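Local coordinates for malonyl CoA-acyl carrier protein transacylase (Burkholderia pseudomallei, PDB 3G87) that probably catalyses the transfer of a malonyl group from malonyl-CoA to the holo form of acyl carrier protein, at residues S166-A169 against H170-A173; E141-L144 against D145-L149; A118-M121 against S122-R125; M10-G13 against Q14-A18. All blocks are in the same frame, centred on the assembly; numbering follows the deposited sequence.

Contact 1: S166-A169 against H170-A173; sequences SGPA and HEIA
Pro168 passes the chain from strand 162-168 into helix 169-175, and backbone bonds make the join. Its carbonyl oxygen receives Ile172 N at 3.0 Å in an almost straight bond of 171°, while Glu171 N, also 3.0 Å from Pro168 O, comes in at 126° and gives only a weak bond. One residue on, Ala173 N donates to Ala169 O at 2.8 Å, so the usual helical spacing is in force from the first turn.

The apolar packing runs back along the strand. Ile172 has CG1 anti to its carbonyl carbon (chi1 -71°), which sends that branch toward Ser166 and Gly167: CD1 lies 3.6 Å from Ser166 CA, and CG1 lies 3.7 Å from Gly167 N. This buried side chain also meets Ala128 and Ala130 of strand 127-133.

Two polar side chains touch the proline ring. Glu171 crosses it at a slant, its OE1 3.7 Å from Pro168 CD; that oxygen is bonded to Thr152 OG1 and Asp151 N, which hold the carboxylate there. The imidazole of His170 approaches obliquely, with CD2 4.0 Å from Pro168 CB. With Pro168 as N-cap, this is a tight strand-to-helix junction, the step from third strand to second helix in the small ferredoxin-like beta-alpha-beta-beta-alpha-beta subdomain of malonyl transacylases.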
loop_
_atom_site.group_PDB
_atom_site.type_symbol
_atom_site.label_atom_id
_atom_site.label_comp_id
_atom_site.label_asym_id
_atom_site.label_seq_id
_atom_site.Cartn_x
_atom_site.Cartn_y
_atom_site.Cartn_z
ATOM N N SER A 166 8.909 -9.371 7.379
ATOM C CA SER A 166 7.876 -9.976 8.128
ATOM C C SER A 166 8.114 -11.428 8.319
ATOM O O SER A 166 8.793 -12.041 7.573
ATOM C CB SER A 166 6.466 -9.638 7.590
ATOM O OG SER A 166 6.261 -10.115 6.346
ATOM N N GLY A 167 7.545 -11.930 9.392
ATOM C CA GLY A 167 7.630 -13.299 9.817
ATOM C C GLY A 167 6.957 -13.530 11.128
ATOM O O GLY A 167 6.238 -12.699 11.579
ATOM N N PRO A 168 7.199 -14.668 11.755
ATOM C CA PRO A 168 6.662 -14.888 13.095
ATOM C C PRO A 168 7.151 -13.862 14.088
ATOM O O PRO A 168 8.272 -13.446 14.020
ATOM C CB PRO A 168 7.159 -16.268 13.454
ATOM C CG PRO A 168 7.559 -16.842 12.254
ATOM C CD PRO A 168 8.009 -15.796 11.338
ATOM N N ALA A 169 6.280 -13.455 14.969
ATOM C CA ALA A 169 6.536 -12.416 15.951
ATOM C C ALA A 169 7.866 -12.547 16.690
ATOM O O ALA A 169 8.607 -11.570 16.847
ATOM C CB ALA A 169 5.349 -12.358 16.956
ATOM N N HIS A 170 8.182 -13.751 17.146
ATOM C CA HIS A 170 9.428 -13.966 17.895
ATOM C C HIS A 170 10.691 -13.761 17.048
ATOM O O HIS A 170 11.694 -13.214 17.551
ATOM C CB HIS A 170 9.385 -15.317 18.607
ATOM C CG HIS A 170 9.474 -16.501 17.694
ATOM N ND1 HIS A 170 10.677 -17.108 17.380
ATOM C CD2 HIS A 170 8.508 -17.227 17.073
ATOM C CE1 HIS A 170 10.451 -18.135 16.573
ATOM N NE2 HIS A 170 9.143 -18.225 16.365
ATOM N N GLU A 171 10.603 -14.094 15.758
ATOM C CA GLU A 171 11.711 -13.931 14.810
ATOM C C GLU A 171 11.873 -12.488 14.559
ATOM O O GLU A 171 12.992 -11.931 14.630
ATOM C CB GLU A 171 11.460 -14.676 13.515
ATOM C CG GLU A 171 11.603 -16.200 13.680
ATOM C CD GLU A 171 11.722 -17.005 12.363
ATOM O OE1 GLU A 171 11.701 -16.437 11.241
ATOM O OE2 GLU A 171 11.835 -18.255 12.452
ATOM N N ILE A 172 10.756 -11.821 14.319
ATOM C CA ILE A 172 10.852 -10.394 14.120
ATOM C C ILE A 172 11.457 -9.763 15.398
ATOM O O ILE A 172 12.277 -8.840 15.306
ATOM C CB ILE A 172 9.502 -9.760 13.728
ATOM C CG1 ILE A 172 9.097 -10.152 12.275
ATOM C CG2 ILE A 172 9.559 -8.274 13.934
ATOM C CD1 ILE A 172 9.884 -9.470 11.087
ATOM N N ALA A 173 11.072 -10.243 16.564
ATOM C CA ALA A 173 11.566 -9.786 17.836
ATOM C C ALA A 173 13.077 -9.995 17.979
ATOM O O ALA A 173 13.802 -9.101 18.275
ATOM C CB ALA A 173 10.829 -10.495 18.916
#

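Contact 2: E141-L144 against D145-L149; sequences ERTL and DEHGL
A Schellman motif closes helix 137-146, with Leu149 N reaching back to Leu144 O at 3.1 Å and Gly148, at positive phi, as the C-prime residue. The companion bond of the motif runs from Gly148 N to Asp145 O. As the chain folds back, the leucines at its two ends meet at about a right angle, Leu144 CD2 lying 3.7 Å from Leu149 CD1; Leu149 also packs on Ala175 of helix 169-175.

Before the cap the helix bonds are ordinary, for instance Glu146 N to Arg142 O. On the outer surface the same two residues form a salt bridge, Arg142 NH1 to Glu146 OE2 at 3.0 Å. The bend at chi3 of Arg142 (38°) swings the guanidinium over to its partner, which sits in the guanidinium plane; the nitrogen reaches OE2 on its syn side, although the two flat groups are turned 41° apart. A water joins Glu141 O to Asp145 OD1, donating to both.

His147 turns the edge of its ring to the helix, CD2 4.0 Å from Thr143 CG2 and, in the ring plane, 3.1 Å from Thr143 O.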
loop_
_atom_site.group_PDB
_atom_site.type_symbol
_atom_site.label_atom_id
_atom_site.label_comp_id
_atom_site.label_asym_id
_atom_site.label_seq_id
_atom_site.Cartn_x
_atom_site.Cartn_y
_atom_site.Cartn_z
ATOM N N GLU A 141 18.995 -10.601 4.020
ATOM C CA GLU A 141 18.747 -12.012 3.785
ATOM C C GLU A 141 19.810 -12.893 4.362
ATOM O O GLU A 141 19.475 -13.919 4.930
ATOM C CB GLU A 141 18.468 -12.310 2.315
ATOM C CG GLU A 141 17.163 -11.641 1.848
ATOM C CD GLU A 141 16.901 -11.778 0.350
ATOM O OE1 GLU A 141 17.860 -11.897 -0.441
ATOM O OE2 GLU A 141 15.712 -11.751 -0.025
ATOM N N ARG A 142 21.067 -12.461 4.298
ATOM C CA ARG A 142 22.200 -13.228 4.858
ATOM C C ARG A 142 22.066 -13.248 6.366
ATOM O O ARG A 142 22.139 -14.309 7.011
ATOM C CB ARG A 142 23.538 -12.574 4.509
ATOM C CG ARG A 142 24.770 -13.467 4.725
ATOM C CD ARG A 142 26.132 -12.884 4.219
ATOM N NE ARG A 142 26.264 -11.441 4.435
ATOM C CZ ARG A 142 26.306 -10.828 5.629
ATOM N NH1 ARG A 142 26.241 -11.509 6.782
ATOM N NH2 ARG A 142 26.398 -9.489 5.666
ATOM N N THR A 143 21.854 -12.066 6.926
ATOM C CA THR A 143 21.738 -11.931 8.352
ATOM C C THR A 143 20.611 -12.804 8.884
ATOM O O THR A 143 20.835 -13.537 9.813
ATOM C CB THR A 143 21.522 -10.510 8.712
ATOM O OG1 THR A 143 22.713 -9.805 8.370
ATOM C CG2 THR A 143 21.225 -10.388 10.222
ATOM N N LEU A 144 19.439 -12.748 8.255
ATOM C CA LEU A 144 18.321 -13.625 8.622
ATOM C C LEU A 144 18.716 -15.095 8.533
ATOM O O LEU A 144 18.398 -15.836 9.459
ATOM C CB LEU A 144 17.031 -13.376 7.775
ATOM C CG LEU A 144 16.474 -11.946 7.757
ATOM C CD1 LEU A 144 15.449 -11.803 6.614
ATOM C CD2 LEU A 144 15.854 -11.580 9.125
ATOM N N ASP A 145 19.378 -15.543 7.473
ATOM C CA ASP A 145 19.848 -16.917 7.407
ATOM C C ASP A 145 20.791 -17.297 8.522
ATOM O O ASP A 145 20.624 -18.309 9.098
ATOM C CB ASP A 145 20.555 -17.287 6.088
ATOM C CG ASP A 145 19.708 -17.126 4.855
ATOM O OD1 ASP A 145 18.542 -17.348 4.845
ATOM O OD2 ASP A 145 20.248 -16.776 3.850
ATOM N N GLU A 146 21.780 -16.460 8.793
ATOM C CA GLU A 146 22.836 -16.750 9.734
ATOM C C GLU A 146 22.355 -16.965 11.138
ATOM O O GLU A 146 22.964 -17.668 11.877
ATOM C CB GLU A 146 23.908 -15.664 9.750
ATOM C CG GLU A 146 24.929 -15.758 8.692
ATOM C CD GLU A 146 25.583 -14.472 8.382
ATOM O OE1 GLU A 146 25.321 -13.519 9.033
ATOM O OE2 GLU A 146 26.393 -14.410 7.508
ATOM N N HIS A 147 21.246 -16.343 11.469
ATOM C CA HIS A 147 20.662 -16.428 12.762
ATOM C C HIS A 147 19.405 -17.252 12.825
ATOM O O HIS A 147 18.649 -17.083 13.681
ATOM C CB HIS A 147 20.440 -15.026 13.309
ATOM C CG HIS A 147 21.687 -14.217 13.399
ATOM N ND1 HIS A 147 22.432 -14.130 14.540
ATOM C CD2 HIS A 147 22.349 -13.509 12.475
ATOM C CE1 HIS A 147 23.487 -13.390 14.326
ATOM N NE2 HIS A 147 23.460 -13.003 13.078
ATOM N N GLY A 148 19.183 -18.143 11.894
ATOM C CA GLY A 148 18.007 -19.061 11.971
ATOM C C GLY A 148 16.605 -18.422 11.950
ATOM O O GLY A 148 15.608 -19.036 12.399
ATOM N N LEU A 149 16.491 -17.239 11.386
ATOM C CA LEU A 149 15.209 -16.643 11.134
ATOM C C LEU A 149 14.602 -17.144 9.823
ATOM O O LEU A 149 14.528 -16.446 8.856
ATOM C CB LEU A 149 15.325 -15.147 11.174
ATOM C CG LEU A 149 16.031 -14.631 12.403
ATOM C CD1 LEU A 149 16.035 -13.173 12.475
ATOM C CD2 LEU A 149 15.486 -15.196 13.651
HETATM O O HOH W 1 16.881 -14.933 4.393
HETATM O O HOH W 2 24.458 -10.807 11.083
#

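Contact 3: A118-M121 against S122-R125; sequences AELM and SQAR
The carbonyl oxygen of Glu119 takes two donors from the next turn: Ser122 OG at 2.9 Å, and Gln123 N in a long, weak bond of 3.5 Å. The hydroxyl comes in somewhat tilted from the carbonyl plane, folding the serine side chain back against its own helix while Ser122 N donates normally to Ala118 O. Gln123 N has a shorter bond, 3.0 Å to Leu120 O, though it stands well above that carbonyl's plane instead of on a lone pair. Ala124 N sits in the same manner over Met121 O at 3.3 Å. From Gln123 on, the better bonds reach back three residues and the four-residue bond is only weak, the 3-10-like tightening common as a helix runs out, here where helix 107-123 leads toward strand 127-133. A water donates to both Met121 O and Ala124 O, bridging the last turn.

One bond runs from side chain to side chain on the outside. Glu119 bends at chi2 (58°), which curls its carboxylate toward the following turn, and Gln123 NE2 meets OE2 at 2.9 Å and 167°. The acceptor lies in the amide plane and uses its anti lone pair, with the amide and carboxylate planes 58° apart. At the other end of that amide, Gln123 OE1 rests 4.0 Å from Leu120 CD2. Leu120 itself packs on Ala203, Ala206 and Phe207 of helix 201-211, and Met121 on Gln63 and Phe195.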
loop_
_atom_site.group_PDB
_atom_site.type_symbol
_atom_site.label_atom_id
_atom_site.label_comp_id
_atom_site.label_asym_id
_atom_site.label_seq_id
_atom_site.Cartn_x
_atom_site.Cartn_y
_atom_site.Cartn_z
ATOM N N ALA A 118 -9.274 -6.395 4.605
ATOM C CA ALA A 118 -8.880 -5.901 5.884
ATOM C C ALA A 118 -9.335 -6.808 6.990
ATOM O O ALA A 118 -8.593 -7.068 7.883
ATOM C CB ALA A 118 -9.362 -4.488 6.088
ATOM N N GLU A 119 -10.546 -7.311 6.887
ATOM C CA GLU A 119 -11.037 -8.339 7.820
ATOM C C GLU A 119 -10.179 -9.592 7.812
ATOM O O GLU A 119 -9.756 -10.026 8.891
ATOM C CB GLU A 119 -12.501 -8.688 7.551
ATOM C CG GLU A 119 -12.998 -9.861 8.357
ATOM C CD GLU A 119 -12.879 -9.677 9.876
ATOM O OE1 GLU A 119 -12.986 -8.538 10.354
ATOM O OE2 GLU A 119 -12.682 -10.682 10.612
ATOM N N LEU A 120 -9.888 -10.164 6.631
ATOM C CA LEU A 120 -9.069 -11.397 6.611
ATOM C C LEU A 120 -7.641 -11.154 7.150
ATOM O O LEU A 120 -7.097 -11.949 7.972
ATOM C CB LEU A 120 -8.989 -12.027 5.215
ATOM C CG LEU A 120 -10.322 -12.420 4.597
ATOM C CD1 LEU A 120 -10.204 -12.457 3.065
ATOM C CD2 LEU A 120 -10.808 -13.756 5.156
ATOM N N MET A 121 -7.008 -10.083 6.682
ATOM C CA MET A 121 -5.675 -9.823 7.140
ATOM C C MET A 121 -5.642 -9.650 8.665
ATOM O O MET A 121 -4.713 -10.117 9.319
ATOM C CB MET A 121 -5.060 -8.634 6.404
ATOM C CG MET A 121 -4.628 -9.010 4.988
ATOM S SD MET A 121 -4.150 -7.586 4.013
ATOM C CE MET A 121 -2.923 -6.721 5.074
ATOM N N SER A 122 -6.673 -9.076 9.247
ATOM C CA SER A 122 -6.792 -8.969 10.692
ATOM C C SER A 122 -6.905 -10.247 11.515
ATOM O O SER A 122 -6.670 -10.214 12.661
ATOM C CB SER A 122 -7.888 -7.997 11.074
ATOM O OG SER A 122 -9.113 -8.600 11.304
ATOM N N GLN A 123 -7.255 -11.345 10.895
ATOM C CA GLN A 123 -7.364 -12.645 11.504
ATOM C C GLN A 123 -6.043 -13.320 11.712
ATOM O O GLN A 123 -5.940 -14.154 12.548
ATOM C CB GLN A 123 -8.288 -13.556 10.670
ATOM C CG GLN A 123 -9.697 -13.079 10.616
ATOM C CD GLN A 123 -10.575 -13.702 9.590
ATOM O OE1 GLN A 123 -10.264 -14.677 9.000
ATOM N NE2 GLN A 123 -11.708 -13.155 9.431
ATOM N N ALA A 124 -5.027 -12.953 10.948
ATOM C CA ALA A 124 -3.678 -13.433 11.134
ATOM C C ALA A 124 -3.168 -13.190 12.538
ATOM O O ALA A 124 -3.095 -12.095 12.960
ATOM C CB ALA A 124 -2.736 -12.783 10.133
ATOM N N ARG A 125 -2.808 -14.235 13.248
ATOM C CA ARG A 125 -2.241 -14.084 14.560
ATOM C C ARG A 125 -0.806 -14.422 14.508
ATOM O O ARG A 125 -0.371 -15.061 13.621
ATOM C CB ARG A 125 -2.878 -15.005 15.556
ATOM C CG ARG A 125 -4.220 -14.619 15.943
ATOM C CD ARG A 125 -4.252 -13.445 16.756
ATOM N NE ARG A 125 -5.638 -13.074 16.910
ATOM C CZ ARG A 125 -6.144 -11.927 16.496
ATOM N NH1 ARG A 125 -5.355 -11.048 15.912
ATOM N NH2 ARG A 125 -7.423 -11.674 16.676
HETATM O O HOH W 3 -3.166 -9.283 11.966
#

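Contact 4: M10-G13 against Q14-A18; sequences MFPG and QGSQA
Ser16 folds back on Pro12 and Gly13, and its short side chain is easily traced. CB lies 3.6 Å from Gly13 O and 4.0 Å from Pro12 CB, so it already rests against the residues that leave strand 6-11. From there OG turns to the position between the backbone N and the carbonyl carbon (chi1 61°), which keeps it close to its own amide and lets both groups aim at one oxygen. OG donates to Gly13 O at 2.8 Å and, on its way, brushes Pro12 CB at 3.2 Å. Ser16 N reaches the same Gly13 O at 3.2 Å with an angle of 154°.

The amide bond closes a type II beta turn from Gly13 to Ser16. Gly15 occupies its third position, where the positive phi would press a CB against the preceding carbonyl oxygen. A second side chain braces the turn from beyond it: Gln17 curls back, and its OE1 accepts Gly15 N at 2.8 Å on a lone pair.

These residues make up the Gly-Gln-Gly-Ser-Gln loop that is a signature of malonyl transacylases. It follows strand 6-11, an inner strand of the parallel sheet, where Phe11 shares backbone bonds with Ala89 and His91, and lies close to the probable nucleophile elbow. Chemically, Gly13 O accepts two donors from one residue, both in its carbonyl plane, and the serine hydroxyl spends its proton on that carbonyl; the turn is therefore fixed by amide and hydroxyl together, and the hydroxyl bond should favour the modelled rotamer of Ser16.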
loop_
_atom_site.group_PDB
_atom_site.type_symbol
_atom_site.label_atom_id
_atom_site.label_comp_id
_atom_site.label_asym_id
_atom_site.label_seq_id
_atom_site.Cartn_x
_atom_site.Cartn_y
_atom_site.Cartn_z
ATOM N N MET A 10 -0.169 8.600 -6.936
ATOM C CA MET A 10 0.235 7.596 -5.996
ATOM C C MET A 10 -0.479 7.672 -4.653
ATOM O O MET A 10 -0.719 8.708 -4.160
ATOM C CB MET A 10 1.766 7.517 -5.880
ATOM C CG MET A 10 2.508 8.631 -5.221
ATOM S SD MET A 10 4.231 8.478 -5.400
ATOM C CE MET A 10 4.766 9.747 -4.384
ATOM N N PHE A 11 -0.853 6.534 -4.121
ATOM C CA PHE A 11 -1.688 6.408 -2.935
ATOM C C PHE A 11 -1.029 5.624 -1.818
ATOM O O PHE A 11 -0.591 4.570 -2.031
ATOM C CB PHE A 11 -3.027 5.803 -3.310
ATOM C CG PHE A 11 -3.681 6.473 -4.463
ATOM C CD1 PHE A 11 -4.556 7.502 -4.272
ATOM C CD2 PHE A 11 -3.394 6.086 -5.747
ATOM C CE1 PHE A 11 -5.122 8.101 -5.301
ATOM C CE2 PHE A 11 -3.942 6.706 -6.779
ATOM C CZ PHE A 11 -4.831 7.697 -6.560
ATOM N N PRO A 12 -0.968 6.205 -0.635
ATOM C CA PRO A 12 -0.319 5.590 0.499
ATOM C C PRO A 12 -1.085 4.416 1.110
ATOM O O PRO A 12 -2.226 4.252 0.911
ATOM C CB PRO A 12 -0.195 6.751 1.460
ATOM C CG PRO A 12 -1.206 7.610 1.155
ATOM C CD PRO A 12 -1.499 7.509 -0.262
ATOM N N GLY A 13 -0.357 3.595 1.816
ATOM C CA GLY A 13 -0.846 2.492 2.589
ATOM C C GLY A 13 -0.643 2.554 4.087
ATOM O O GLY A 13 -0.430 3.564 4.663
ATOM N N GLN A 14 -0.706 1.389 4.691
ATOM C CA GLN A 14 -0.614 1.203 6.132
ATOM C C GLN A 14 0.611 1.859 6.745
ATOM O O GLN A 14 1.696 1.723 6.265
ATOM C CB GLN A 14 -0.638 -0.276 6.508
ATOM C CG GLN A 14 0.084 -0.520 7.759
ATOM C CD GLN A 14 0.578 -1.889 7.961
ATOM O OE1 GLN A 14 -0.194 -2.813 8.134
ATOM N NE2 GLN A 14 1.892 -2.043 8.018
ATOM N N GLY A 15 0.376 2.584 7.813
ATOM C CA GLY A 15 1.370 3.393 8.434
ATOM C C GLY A 15 1.252 4.854 8.206
ATOM O O GLY A 15 1.828 5.590 8.911
ATOM N N SER A 16 0.528 5.266 7.195
ATOM C CA SER A 16 0.408 6.680 6.883
ATOM C C SER A 16 -0.803 7.323 7.511
ATOM O O SER A 16 -0.942 8.494 7.474
ATOM C CB SER A 16 0.494 6.959 5.375
ATOM O OG SER A 16 -0.509 6.340 4.651
ATOM N N GLN A 17 -1.667 6.519 8.076
ATOM C CA GLN A 17 -2.934 7.028 8.653
ATOM C C GLN A 17 -2.637 7.756 9.960
ATOM O O GLN A 17 -1.622 7.492 10.594
ATOM C CB GLN A 17 -3.902 5.864 8.915
ATOM C CG GLN A 17 -3.589 5.039 10.165
ATOM C CD GLN A 17 -2.363 4.094 10.009
ATOM O OE1 GLN A 17 -1.913 3.820 8.900
ATOM N NE2 GLN A 17 -1.832 3.598 11.139
ATOM N N ALA A 18 -3.520 8.653 10.372
ATOM C CA ALA A 18 -3.341 9.441 11.598
ATOM C C ALA A 18 -4.701 10.039 11.922
ATOM O O ALA A 18 -5.448 10.433 11.012
ATOM C CB ALA A 18 -2.364 10.607 11.354
#

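In the fold
From the N terminus, contact 4 comes first, turning the chain out of strand 6-11 of the parallel sheet. Contact 3 follows at the far end of helix 107-123, just before the chain enters strand 127-133 of the antiparallel sheet. Contact 2 then ends helix 137-146, and contact 1 starts helix 169-175 after the hairpin of strands 153-159 and 162-168. All four are local turns in series; none nests in or crosses another. Contacts 1 and 2 touch, where Glu171 packs on Leu149, joining the two helices of the small subdomain. Contact 3 lies about 18 Å, centre to centre, from contact 4 in the larger subdomain and about 17 Å from contact 1.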